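Local coordinates for SusD superfamily protein (Parabacteroides distasonis, PDB 3OTN) that probably binds carbohydrates or related nutrients at the bacterial outer membrane, at residues V130-D135 / M424-L429; D444-K449 / T459-P464; D299-E304 / N387-R392; T230-T233 / S237-L240. All coordinates share one frame; numbering follows the deposited sequence. Where two conformers were deposited one is given.

The chain first meets contact 1 at the end of helix 108-133, but that contact closes only at 424-429, after a loop of almost 290 residues. Within this loop lie two smaller closures in series. Contact 4 shuts a short loop between 230-233 and 237-240, and contact 3 then joins the loop at 299-304 to helix 380-392. These two are neighbours, since Arg-392 of contact 3 reaches the backbone of Phe-232. Contact 2 follows contact 1, pairing two parts of the C-terminal loop region, and touches it through the backbone of Ile-132 and Phe-463. Contacts 2 and 4 lie on opposite sides of the chain's centre, with centres about 33 Å apart.

Contact 1 (V130-D135 / M424-L429); sequences VRIFGD and MWFDML
The guanidinium of Arg-131 is held from more than one direction: it lies flat on the ring of Phe-426, and its NE donates to the carbonyl oxygen of Phe-127, one turn back along helix 108-133. CZ of Arg-131 stands 3.7 Å from the centroid of the Phe-426 ring, 18° off the normal, a cation-pi stack with the two planes only 20° apart. NH1 makes the closest approach, 3.2 Å from CD2 of Phe-426. A bend at chi3 (-65°) lays the guanidinium on the ring. CD of Arg-131 rests over the same face as a CH-pi contact, while CB meets CE1 of the ring at 3.6 Å. Ile-132 comes to the ring edge, its CG1 4.0 Å from Phe-426 CE1, and Leu-429 sets CD1 3.5 Å from the carbonyl O of Arg-131. Helix 108-133, in the family's TPR-like N-terminal region, is thereby joined near its C-terminal end to helix 424-431. Arginine suits this partly exposed place because its flat cation can both donate hydrogen bonds and cover a buried ring; the pi cloud of Phe-426 probably stabilises the guanidinium charge, while NE is satisfied by Phe-127 O.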
loop_
_atom_site.group_PDB
_atom_site.type_symbol
_atom_site.label_atom_id
_atom_site.label_comp_id
_atom_site.label_asym_id
_atom_site.label_seq_id
_atom_site.Cartn_x
_atom_site.Cartn_y
_atom_site.Cartn_z
ATOM N N VAL A 130 11.625 -6.198 0.081
ATOM C CA VAL A 130 12.820 -5.524 -0.463
ATOM C C VAL A 130 12.717 -4.020 -0.381
ATOM O O VAL A 130 13.733 -3.358 -0.163
ATOM C CB VAL A 130 13.226 -5.946 -1.939
ATOM C CG1 VAL A 130 13.675 -7.419 -1.992
ATOM C CG2 VAL A 130 12.119 -5.655 -2.933
ATOM N N ARG A 131 11.509 -3.471 -0.534
ATOM C CA ARG A 131 11.306 -2.009 -0.471
ATOM C C ARG A 131 11.443 -1.454 0.945
ATOM O O ARG A 131 11.963 -0.364 1.117
ATOM C CB ARG A 131 9.947 -1.621 -1.049
ATOM C CG ARG A 131 9.925 -1.733 -2.580
ATOM C CD ARG A 131 8.629 -1.254 -3.164
ATOM N NE ARG A 131 7.517 -2.097 -2.748
ATOM C CZ ARG A 131 6.243 -1.804 -2.956
ATOM N NH1 ARG A 131 5.893 -0.687 -3.592
ATOM N NH2 ARG A 131 5.316 -2.649 -2.531
ATOM N N ILE A 132 11.001 -2.239 1.922
ATOM C CA ILE A 132 11.013 -1.870 3.337
ATOM C C ILE A 132 12.392 -2.048 3.946
ATOM O O ILE A 132 12.876 -1.138 4.618
ATOM C CB ILE A 132 9.938 -2.695 4.150
ATOM C CG1 ILE A 132 8.539 -2.302 3.681
ATOM C CG2 ILE A 132 10.056 -2.457 5.692
ATOM C CD1 ILE A 132 7.381 -3.208 4.205
ATOM N N PHE A 133 13.005 -3.220 3.709
ATOM C CA PHE A 133 14.224 -3.641 4.389
ATOM C C PHE A 133 15.456 -3.743 3.545
ATOM O O PHE A 133 16.537 -3.942 4.102
ATOM C CB PHE A 133 14.001 -5.043 5.011
ATOM C CG PHE A 133 12.870 -5.094 6.008
ATOM C CD1 PHE A 133 13.030 -4.567 7.285
ATOM C CD2 PHE A 133 11.680 -5.722 5.692
ATOM C CE1 PHE A 133 12.009 -4.614 8.215
ATOM C CE2 PHE A 133 10.644 -5.785 6.614
ATOM C CZ PHE A 133 10.804 -5.235 7.877
ATOM N N GLY A 134 15.326 -3.689 2.216
ATOM C CA GLY A 134 16.485 -3.769 1.343
ATOM C C GLY A 134 16.854 -5.221 1.113
ATOM O O GLY A 134 15.995 -6.014 0.759
ATOM N N ASP A 135 18.126 -5.564 1.282
ATOM C CA ASP A 135 18.580 -6.941 1.121
ATOM C C ASP A 135 17.819 -7.838 2.113
ATOM O O ASP A 135 17.688 -7.477 3.256
ATOM C CB ASP A 135 20.084 -7.045 1.421
ATOM C CG ASP A 135 20.973 -6.368 0.375
ATOM O OD1 ASP A 135 20.483 -5.765 -0.590
ATOM O OD2 ASP A 135 22.207 -6.433 0.551
HETATM N N MSE A 424 2.854 6.573 -0.878
HETATM C CA MSE A 424 3.698 7.751 -0.863
HETATM C C MSE A 424 5.140 7.426 -0.391
HETATM O O MSE A 424 6.119 7.919 -0.980
HETATM C CB MSE A 424 3.038 8.822 0.027
HETATM C CG MSE A 424 3.740 10.127 0.094
HETATM SE SE MSE A 424 2.879 11.305 1.398
HETATM C CE MSE A 424 1.269 11.756 0.353
ATOM N N TRP A 425 5.271 6.643 0.681
ATOM C CA TRP A 425 6.606 6.335 1.222
ATOM C C TRP A 425 7.436 5.603 0.139
ATOM O O TRP A 425 8.567 5.979 -0.138
ATOM C CB TRP A 425 6.542 5.516 2.506
ATOM C CG TRP A 425 7.905 5.253 3.097
ATOM C CD1 TRP A 425 8.499 4.052 3.228
ATOM C CD2 TRP A 425 8.856 6.222 3.545
ATOM N NE1 TRP A 425 9.743 4.188 3.771
ATOM C CE2 TRP A 425 9.993 5.512 3.982
ATOM C CE3 TRP A 425 8.857 7.605 3.629
ATOM C CZ2 TRP A 425 11.119 6.149 4.488
ATOM C CZ3 TRP A 425 9.964 8.242 4.120
ATOM C CH2 TRP A 425 11.083 7.514 4.550
ATOM N N PHE A 426 6.832 4.604 -0.484
ATOM C CA PHE A 426 7.479 3.884 -1.597
ATOM C C PHE A 426 7.832 4.807 -2.795
ATOM O O PHE A 426 8.918 4.681 -3.364
ATOM C CB PHE A 426 6.610 2.716 -2.072
ATOM C CG PHE A 426 6.465 1.587 -1.054
ATOM C CD1 PHE A 426 7.520 1.197 -0.244
ATOM C CD2 PHE A 426 5.254 0.926 -0.929
ATOM C CE1 PHE A 426 7.375 0.144 0.671
ATOM C CE2 PHE A 426 5.091 -0.114 -0.038
ATOM C CZ PHE A 426 6.153 -0.513 0.767
ATOM N N ASP A 427 6.948 5.744 -3.142
ATOM C CA ASP A 427 7.303 6.776 -4.160
ATOM C C ASP A 427 8.564 7.598 -3.767
ATOM O O ASP A 427 9.479 7.818 -4.574
ATOM C CB ASP A 427 6.154 7.766 -4.370
ATOM C CG ASP A 427 4.975 7.180 -5.086
ATOM O OD1 ASP A 427 4.989 6.014 -5.558
ATOM O OD2 ASP A 427 3.988 7.944 -5.206
HETATM N N MSE A 428 8.606 8.024 -2.521
HETATM C CA MSE A 428 9.740 8.771 -2.002
HETATM C C MSE A 428 11.052 7.968 -2.104
HETATM O O MSE A 428 12.086 8.520 -2.464
HETATM C CB MSE A 428 9.481 9.242 -0.562
HETATM C CG MSE A 428 8.366 10.271 -0.428
HETATM SE SE MSE A 428 8.007 10.638 1.455
HETATM C CE MSE A 428 6.730 12.119 1.348
ATOM N N LEU A 429 11.000 6.674 -1.813
ATOM C CA LEU A 429 12.201 5.833 -1.861
ATOM C C LEU A 429 12.695 5.610 -3.306
ATOM O O LEU A 429 13.902 5.647 -3.559
ATOM C CB LEU A 429 11.935 4.485 -1.187
ATOM C CG LEU A 429 11.663 4.506 0.336
ATOM C CD1 LEU A 429 11.518 3.074 0.851
ATOM C CD2 LEU A 429 12.776 5.278 1.145
#

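Contact 2 (D444-K449 / T459-P464); sequences DFIGYK and TQLLFP
A type II beta turn from Phe-445 to Tyr-448 faces the short 3-10 segment that ends at Leu-461, and Phe-445 and Leu-461 are the side chains that join them. The turn is closed by Tyr-448 N donating to Phe-445 O at 3.0 Å, and Gly-447 takes its third position, where phi is positive (108°) and a side chain would jam against the preceding carbonyl oxygen. Phe-445 holds CG anti to its own nitrogen (chi1 -179°), which carries the ring across to the other segment. There Leu-461 lays CD2 over one face, 3.7 Å from the centroid of the Phe-445 ring and 17° off its normal, a CH-pi contact in which the two side chains pass in opposite directions. At the ring edge, near its plane, the carbonyl O of Gln-460 lies 3.6 Å from Phe-445 CZ, where the slightly positive ring hydrogens suit an oxygen. Gln-460 also brings CB to 3.9 Å from Phe-445 CE1, but its chain bends away at chi2 and OE1 accepts from Thr-457 N. With an alanine in place of Phe-445, CD2 of Leu-461 would probably lose its aromatic platform and a gap would open beneath it. On the exposed margin, CD1 of Ile-446 makes a looser contact, 4.4 Å from CD1 of Leu-461. Phe-445 packs also on Ile-434 of strand 433-435 and meets the ring of Tyr-456, while past Leu-461 the chain runs on to Phe-463, which packs on Ile-79 of helix 79-100.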
loop_
_atom_site.group_PDB
_atom_site.type_symbol
_atom_site.label_atom_id
_atom_site.label_comp_id
_atom_site.label_asym_id
_atom_site.label_seq_id
_atom_site.Cartn_x
_atom_site.Cartn_y
_atom_site.Cartn_z
ATOM N N ASP A 444 15.517 16.820 -2.573
ATOM C CA ASP A 444 16.175 15.552 -2.364
ATOM C C ASP A 444 15.806 14.977 -1.018
ATOM O O ASP A 444 15.735 15.705 -0.016
ATOM C CB ASP A 444 17.689 15.684 -2.451
ATOM C CG ASP A 444 18.164 15.936 -3.855
ATOM O OD1 ASP A 444 17.365 15.793 -4.815
ATOM O OD2 ASP A 444 19.349 16.277 -3.978
ATOM N N PHE A 445 15.559 13.665 -1.015
ATOM C CA PHE A 445 15.274 12.930 0.209
ATOM C C PHE A 445 16.400 13.165 1.211
ATOM O O PHE A 445 16.122 13.535 2.344
ATOM C CB PHE A 445 15.124 11.453 -0.134
ATOM C CG PHE A 445 14.794 10.549 1.038
ATOM C CD1 PHE A 445 15.752 10.208 1.985
ATOM C CD2 PHE A 445 13.562 9.907 1.092
ATOM C CE1 PHE A 445 15.454 9.322 3.010
ATOM C CE2 PHE A 445 13.272 9.020 2.091
ATOM C CZ PHE A 445 14.227 8.729 3.065
ATOM N N ILE A 446 17.653 12.954 0.783
ATOM C CA ILE A 446 18.828 13.091 1.655
ATOM C C ILE A 446 19.078 14.601 1.818
ATOM O O ILE A 446 19.393 15.293 0.859
ATOM C CB ILE A 446 20.074 12.365 1.073
ATOM C CG1 ILE A 446 19.854 10.843 1.038
ATOM C CG2 ILE A 446 21.357 12.663 1.912
ATOM C CD1 ILE A 446 20.878 10.112 0.181
ATOM N N GLY A 447 18.882 15.113 3.022
ATOM C CA GLY A 447 18.850 16.552 3.273
ATOM C C GLY A 447 17.473 17.125 3.582
ATOM O O GLY A 447 17.397 18.236 4.117
ATOM N N TYR A 448 16.374 16.409 3.291
ATOM C CA TYR A 448 15.028 16.931 3.653
ATOM C C TYR A 448 14.909 17.212 5.163
ATOM O O TYR A 448 15.276 16.358 5.985
ATOM C CB TYR A 448 13.924 15.957 3.261
ATOM C CG TYR A 448 12.524 16.389 3.659
ATOM C CD1 TYR A 448 11.904 17.478 3.041
ATOM C CD2 TYR A 448 11.801 15.674 4.636
ATOM C CE1 TYR A 448 10.608 17.879 3.400
ATOM C CE2 TYR A 448 10.490 16.051 5.011
ATOM C CZ TYR A 448 9.906 17.149 4.387
ATOM O OH TYR A 448 8.632 17.502 4.751
ATOM N N LYS A 449 14.396 18.397 5.503
ATOM C CA LYS A 449 14.136 18.814 6.892
ATOM C C LYS A 449 12.641 18.746 7.160
ATOM O O LYS A 449 11.833 19.317 6.403
ATOM C CB LYS A 449 14.611 20.225 7.139
ATOM C CG LYS A 449 14.682 20.603 8.622
ATOM C CD LYS A 449 15.471 21.910 8.835
ATOM C CE LYS A 449 14.737 23.116 8.233
ATOM N NZ LYS A 449 15.380 24.438 8.546
ATOM N N THR A 459 20.420 6.709 6.103
ATOM C CA THR A 459 19.805 5.764 7.052
ATOM C C THR A 459 18.301 5.568 6.858
ATOM O O THR A 459 17.813 4.425 6.863
ATOM C CB THR A 459 20.085 6.209 8.498
ATOM O OG1 THR A 459 21.498 6.316 8.668
ATOM C CG2 THR A 459 19.511 5.242 9.528
ATOM N N GLN A 460 17.590 6.676 6.630
ATOM C CA GLN A 460 16.125 6.670 6.551
ATOM C C GLN A 460 15.596 6.052 5.245
ATOM O O GLN A 460 14.403 5.791 5.147
ATOM C CB GLN A 460 15.552 8.070 6.733
ATOM C CG GLN A 460 15.551 8.598 8.174
ATOM C CD GLN A 460 16.930 8.922 8.718
ATOM O OE1 GLN A 460 17.780 9.503 8.023
ATOM N NE2 GLN A 460 17.157 8.564 9.979
ATOM N N LEU A 461 16.480 5.803 4.268
ATOM C CA LEU A 461 16.090 5.090 3.034
ATOM C C LEU A 461 15.565 3.652 3.255
ATOM O O LEU A 461 14.859 3.113 2.390
ATOM C CB LEU A 461 17.269 5.036 2.054
ATOM C CG LEU A 461 17.739 6.371 1.448
ATOM C CD1 LEU A 461 19.068 6.176 0.712
ATOM C CD2 LEU A 461 16.683 6.975 0.551
ATOM N N LEU A 462 15.932 3.033 4.379
ATOM C CA LEU A 462 15.458 1.696 4.727
ATOM C C LEU A 462 15.063 1.644 6.194
ATOM O O LEU A 462 15.478 2.490 6.982
ATOM C CB LEU A 462 16.559 0.658 4.466
ATOM C CG LEU A 462 16.957 0.445 3.007
ATOM C CD1 LEU A 462 18.202 -0.443 2.898
ATOM C CD2 LEU A 462 15.808 -0.132 2.182
ATOM N N PHE A 463 14.243 0.655 6.537
ATOM C CA PHE A 463 13.907 0.353 7.913
ATOM C C PHE A 463 14.848 -0.721 8.417
ATOM O O PHE A 463 15.410 -1.475 7.625
ATOM C CB PHE A 463 12.436 -0.075 8.071
ATOM C CG PHE A 463 11.477 1.076 7.958
ATOM C CD1 PHE A 463 11.426 2.054 8.959
ATOM C CD2 PHE A 463 10.644 1.202 6.880
ATOM C CE1 PHE A 463 10.579 3.124 8.855
ATOM C CE2 PHE A 463 9.773 2.294 6.788
ATOM C CZ PHE A 463 9.737 3.222 7.760
ATOM N N PRO A 464 15.019 -0.800 9.746
ATOM C CA PRO A 464 15.954 -1.771 10.288
ATOM C C PRO A 464 15.423 -3.194 10.220
ATOM O O PRO A 464 14.190 -3.421 10.261
ATOM C CB PRO A 464 16.079 -1.366 11.778
ATOM C CG PRO A 464 15.213 -0.228 11.988
ATOM C CD PRO A 464 14.359 -0.013 10.803
#

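Contact 3 (D299-E304 / N387-R392). With EDO (1,2-ethanediol), chain S.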
loop_
_atom_site.group_PDB
_atom_site.type_symbol
_atom_site.label_atom_id
_atom_site.label_comp_id
_atom_site.label_asym_id
_atom_site.label_seq_id
_atom_site.Cartn_x
_atom_site.Cartn_y
_atom_site.Cartn_z
ATOM N N ASP A 299 -9.663 22.541 -4.736
ATOM C CA ASP A 299 -9.614 21.063 -4.903
ATOM C C ASP A 299 -10.804 20.406 -4.170
ATOM O O ASP A 299 -11.023 20.645 -2.972
ATOM C CB ASP A 299 -8.277 20.543 -4.373
ATOM C CG ASP A 299 -7.920 19.151 -4.880
ATOM O OD1 ASP A 299 -8.755 18.251 -4.779
ATOM O OD2 ASP A 299 -6.763 18.948 -5.319
ATOM N N LYS A 300 -11.590 19.600 -4.879
ATOM C CA LYS A 300 -12.655 18.834 -4.241
ATOM C C LYS A 300 -12.158 17.973 -3.067
ATOM O O LYS A 300 -12.882 17.793 -2.089
ATOM C CB LYS A 300 -13.388 17.964 -5.250
ATOM C CG LYS A 300 -14.573 17.210 -4.682
ATOM C CD LYS A 300 -15.406 16.549 -5.783
ATOM C CE LYS A 300 -16.604 15.779 -5.234
ATOM N NZ LYS A 300 -17.451 15.247 -6.304
ATOM N N ARG A 301 -10.937 17.443 -3.156
ATOM C CA ARG A 301 -10.419 16.546 -2.122
ATOM C C ARG A 301 -10.315 17.197 -0.743
ATOM O O ARG A 301 -10.416 16.493 0.284
ATOM C CB ARG A 301 -9.069 15.948 -2.556
ATOM C CG ARG A 301 -9.244 14.967 -3.750
ATOM C CD ARG A 301 -8.006 14.622 -4.545
ATOM N NE ARG A 301 -7.374 15.754 -5.219
ATOM C CZ ARG A 301 -6.514 15.645 -6.235
ATOM N NH1 ARG A 301 -6.121 14.446 -6.695
ATOM N NH2 ARG A 301 -6.005 16.746 -6.775
ATOM N N THR A 302 -10.140 18.528 -0.714
ATOM C CA THR A 302 -10.070 19.267 0.553
ATOM C C THR A 302 -11.411 19.892 0.983
ATOM O O THR A 302 -11.469 20.628 1.972
ATOM C CB THR A 302 -8.952 20.349 0.509
ATOM O OG1 THR A 302 -9.161 21.173 -0.645
ATOM C CG2 THR A 302 -7.581 19.670 0.449
ATOM N N GLU A 303 -12.490 19.590 0.276
ATOM C CA GLU A 303 -13.816 20.020 0.731
ATOM C C GLU A 303 -14.247 19.118 1.883
ATOM O O GLU A 303 -13.865 17.931 1.948
ATOM C CB GLU A 303 -14.838 19.993 -0.398
ATOM C CG GLU A 303 -14.496 20.968 -1.512
ATOM C CD GLU A 303 -15.502 20.954 -2.661
ATOM O OE1 GLU A 303 -16.499 20.196 -2.605
ATOM O OE2 GLU A 303 -15.269 21.708 -3.628
ATOM N N GLU A 304 -15.018 19.697 2.791
ATOM C CA GLU A 304 -15.425 19.016 4.016
ATOM C C GLU A 304 -16.054 17.669 3.694
ATOM O O GLU A 304 -16.958 17.589 2.870
ATOM C CB GLU A 304 -16.423 19.869 4.805
ATOM C CG GLU A 304 -16.905 19.258 6.138
ATOM C CD GLU A 304 -15.787 19.069 7.182
ATOM O OE1 GLU A 304 -14.785 19.802 7.157
ATOM O OE2 GLU A 304 -15.979 18.201 8.059
ATOM N N ASN A 387 -5.525 14.769 -16.680
ATOM C CA ASN A 387 -6.732 15.616 -16.739
ATOM C C ASN A 387 -8.014 14.974 -16.181
ATOM O O ASN A 387 -8.864 15.676 -15.647
ATOM C CB ASN A 387 -6.946 16.134 -18.158
ATOM C CG ASN A 387 -5.891 17.153 -18.569
ATOM O OD1 ASN A 387 -5.287 17.825 -17.731
ATOM N ND2 ASN A 387 -5.676 17.276 -19.859
ATOM N N GLN A 388 -8.137 13.651 -16.297
ATOM C CA GLN A 388 -9.268 12.918 -15.712
ATOM C C GLN A 388 -9.201 12.976 -14.183
ATOM O O GLN A 388 -10.199 13.240 -13.534
ATOM C CB GLN A 388 -9.302 11.461 -16.211
ATOM C CG GLN A 388 -9.701 11.309 -17.698
ATOM C CD GLN A 388 -9.108 10.049 -18.347
ATOM O OE1 GLN A 388 -8.498 9.213 -17.665
ATOM N NE2 GLN A 388 -9.270 9.920 -19.671
ATOM N N ILE A 389 -8.006 12.746 -13.619
ATOM C CA ILE A 389 -7.793 12.766 -12.157
ATOM C C ILE A 389 -8.000 14.160 -11.605
ATOM O O ILE A 389 -8.684 14.342 -10.614
ATOM C CB ILE A 389 -6.430 12.087 -11.759
ATOM C CG1 ILE A 389 -6.496 10.590 -12.162
ATOM C CG2 ILE A 389 -6.126 12.263 -10.262
ATOM C CD1 ILE A 389 -5.139 9.899 -12.255
ATOM N N ARG A 390 -7.474 15.154 -12.300
ATOM C CA ARG A 390 -7.698 16.542 -11.954
ATOM C C ARG A 390 -9.183 16.928 -12.068
ATOM O O ARG A 390 -9.707 17.578 -11.171
ATOM C CB ARG A 390 -6.808 17.464 -12.812
ATOM C CG ARG A 390 -5.319 17.422 -12.411
ATOM C CD ARG A 390 -4.450 18.272 -13.385
ATOM N NE ARG A 390 -4.870 19.656 -13.347
ATOM C CZ ARG A 390 -4.489 20.571 -12.443
ATOM N NH1 ARG A 390 -3.589 20.316 -11.482
ATOM N NH2 ARG A 390 -5.010 21.784 -12.514
ATOM N N GLY A 391 -9.852 16.494 -13.140
ATOM C CA GLY A 391 -11.295 16.778 -13.355
ATOM C C GLY A 391 -12.208 16.227 -12.260
ATOM O O GLY A 391 -13.119 16.903 -11.813
ATOM N N ARG A 392 -11.958 14.992 -11.830
ATOM C CA ARG A 392 -12.647 14.429 -10.689
ATOM C C ARG A 392 -12.450 15.306 -9.435
ATOM O O ARG A 392 -13.378 15.458 -8.647
ATOM C CB ARG A 392 -12.158 13.015 -10.439
ATOM C CG ARG A 392 -12.808 12.344 -9.250
ATOM C CD ARG A 392 -12.479 10.898 -9.209
ATOM N NE ARG A 392 -11.057 10.586 -9.104
ATOM C CZ ARG A 392 -10.546 9.359 -9.277
ATOM N NH1 ARG A 392 -11.337 8.320 -9.551
ATOM N NH2 ARG A 392 -9.236 9.150 -9.143
HETATM C C1 EDO S . -7.971 6.047 -19.889
HETATM O O1 EDO S . -7.956 7.302 -20.580
HETATM C C2 EDO S . -8.698 6.203 -18.560
HETATM O O2 EDO S . -9.357 4.972 -18.233
HETATM O O HOH W 1 -15.755 13.893 -7.730
#
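Arg-301 and Ile-389 form the enclosed part of this contact, whereas Lys-300 and Arg-392 meet on a looser, watered side. On the enclosed side, NH1 of Arg-301 passes 4.2 Å from CG2 of Ile-389, the two side chains crossing at a slant. Arg-301 grips Asp-299 side-on with two nitrogens: NE to OD1 at 2.9 Å and NH2 to OD2 at 2.7 Å, each through the syn lone pair of its oxygen. The NH2 bond lies nearly in the guanidinium plane, while the NE bond is tilted from it. A bend at chi3 (-62°) turns the guanidinium back toward this carboxylate. Asp-299 OD1 also accepts from the backbone N of Arg-301 at 2.8 Å, so the aspartate forms an Asx turn that leads into the 3-10 segment 300-302 and holds its own arginine at the same time. Helix 403-418 claims the guanidinium too, where NH1 bonds to Asp-417 and Gln-413; Arg-392 shares Asp-417, which probably eases the nearness of the two positive charges.

On the looser side, Lys-300 stretches out with CG anti to its nitrogen (chi1 -176°) and every later torsion extended. Its CD passes 3.7 Å from the carbonyl O of Arg-392, near the end of helix 380-392. Farther along this helix, Gln-388 NE2 donates to O1 of a 1,2-ethanediol at 3.1 Å, a molecule probably from the crystallisation liquor that also bonds to Gln-381 and Tyr-360. A single water joins lysine and helix end, accepting from Lys-300 NZ at 2.6 Å and donating to Arg-392 O.

Contact 4 (T230-T233 / S237-L240); sequences TLFT and SLRL
One face of the Phe-232 ring is covered by Ser-237, whose CB stands over the centre, 3.4 Å from the centroid and 11° off the normal, as a CH-pi contact. Leu-238 approaches obliquely, its CD2 4.1 Å from Phe-232 CE2, and the ring of Phe-249 meets that of Phe-232 edge-to-face. The two segments belong to one short loop between helix 210-225 and strand 249-253, with the CA atoms of Phe-232 and Ser-237 only 6.7 Å apart. Serine suits the place because its short side chain lets CB come close over the ring centre. With chi1 at -70°, its OG lies beside the backbone nitrogen and passes 3.4 Å from CD1 of Phe-232, while taking a weak hydrogen bond from Gln-243 NE2. The backbone of Phe-232 is anchored as well, its N donating to Glu-248 OE2 and its O accepting from Arg-392 NH1 of helix 380-392. An alanine at Phe-232 is likely to leave CB of Ser-237 and CD2 of Leu-238 without the surface they share, opening a gap in the loop. Apolar and CH-pi contacts carry the pairing, so the loop depends here on shape across the ring, while the N and O of Phe-232 are satisfied by Glu-248 and Arg-392.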
loop_
_atom_site.group_PDB
_atom_site.type_symbol
_atom_site.label_atom_id
_atom_site.label_comp_id
_atom_site.label_asym_id
_atom_site.label_seq_id
_atom_site.Cartn_x
_atom_site.Cartn_y
_atom_site.Cartn_z
ATOM N N THR A 230 -12.726 0.808 -14.279
ATOM C CA THR A 230 -13.212 2.150 -14.576
ATOM C C THR A 230 -12.907 3.022 -13.377
ATOM O O THR A 230 -12.836 2.525 -12.252
ATOM C CB THR A 230 -14.748 2.168 -14.815
ATOM O OG1 THR A 230 -15.385 1.470 -13.744
ATOM C CG2 THR A 230 -15.112 1.484 -16.112
ATOM N N LEU A 231 -12.676 4.301 -13.627
ATOM C CA LEU A 231 -12.446 5.268 -12.563
ATOM C C LEU A 231 -13.764 5.536 -11.803
ATOM O O LEU A 231 -14.830 5.631 -12.404
ATOM C CB LEU A 231 -11.906 6.574 -13.144
ATOM C CG LEU A 231 -10.446 6.605 -13.598
ATOM C CD1 LEU A 231 -10.135 7.982 -14.249
ATOM C CD2 LEU A 231 -9.489 6.318 -12.455
ATOM N N PHE A 232 -13.684 5.649 -10.485
ATOM C CA PHE A 232 -14.821 6.117 -9.685
ATOM C C PHE A 232 -15.066 7.579 -10.020
ATOM O O PHE A 232 -14.128 8.331 -10.271
ATOM C CB PHE A 232 -14.516 6.029 -8.168
ATOM C CG PHE A 232 -14.381 4.629 -7.658
ATOM C CD1 PHE A 232 -15.341 3.673 -7.950
ATOM C CD2 PHE A 232 -13.315 4.284 -6.837
ATOM C CE1 PHE A 232 -15.227 2.357 -7.457
ATOM C CE2 PHE A 232 -13.198 2.965 -6.341
ATOM C CZ PHE A 232 -14.142 2.022 -6.663
ATOM N N THR A 233 -16.323 7.987 -10.005
ATOM C CA THR A 233 -16.684 9.364 -10.339
ATOM C C THR A 233 -16.539 10.262 -9.140
ATOM O O THR A 233 -16.393 11.465 -9.286
ATOM C CB THR A 233 -18.120 9.443 -10.905
ATOM O OG1 THR A 233 -19.029 8.878 -9.945
ATOM C CG2 THR A 233 -18.193 8.645 -12.181
ATOM N N SER A 237 -16.788 6.248 -3.020
ATOM C CA SER A 237 -16.530 4.835 -3.332
ATOM C C SER A 237 -15.384 4.185 -2.547
ATOM O O SER A 237 -15.444 2.972 -2.297
ATOM C CB SER A 237 -16.291 4.631 -4.814
ATOM O OG SER A 237 -17.486 4.812 -5.530
ATOM N N LEU A 238 -14.369 4.977 -2.165
ATOM C CA LEU A 238 -13.191 4.463 -1.431
ATOM C C LEU A 238 -13.553 4.028 -0.006
ATOM O O LEU A 238 -12.772 3.353 0.624
ATOM C CB LEU A 238 -12.067 5.533 -1.363
ATOM C CG LEU A 238 -11.521 6.010 -2.717
ATOM C CD1 LEU A 238 -10.536 7.140 -2.553
ATOM C CD2 LEU A 238 -10.928 4.846 -3.500
ATOM N N ARG A 239 -14.727 4.441 0.484
ATOM C CA ARG A 239 -15.182 4.141 1.827
ATOM C C ARG A 239 -16.585 3.523 1.848
ATOM O O ARG A 239 -17.255 3.563 2.885
ATOM C CB ARG A 239 -15.107 5.418 2.701
ATOM C CG ARG A 239 -16.008 6.567 2.306
ATOM C CD ARG A 239 -15.703 7.843 3.118
ATOM N NE ARG A 239 -16.662 8.866 2.736
ATOM C CZ ARG A 239 -17.935 8.933 3.126
ATOM N NH1 ARG A 239 -18.448 8.085 4.012
ATOM N NH2 ARG A 239 -18.707 9.881 2.614
ATOM N N LEU A 240 -17.012 2.946 0.711
ATOM C CA LEU A 240 -18.238 2.210 0.613
ATOM C C LEU A 240 -17.972 0.713 0.497
ATOM O O LEU A 240 -17.423 0.257 -0.526
ATOM C CB LEU A 240 -19.047 2.668 -0.591
ATOM C CG LEU A 240 -19.969 3.846 -0.411
ATOM C CD1 LEU A 240 -20.565 4.131 -1.798
ATOM C CD2 LEU A 240 -21.086 3.567 0.665
#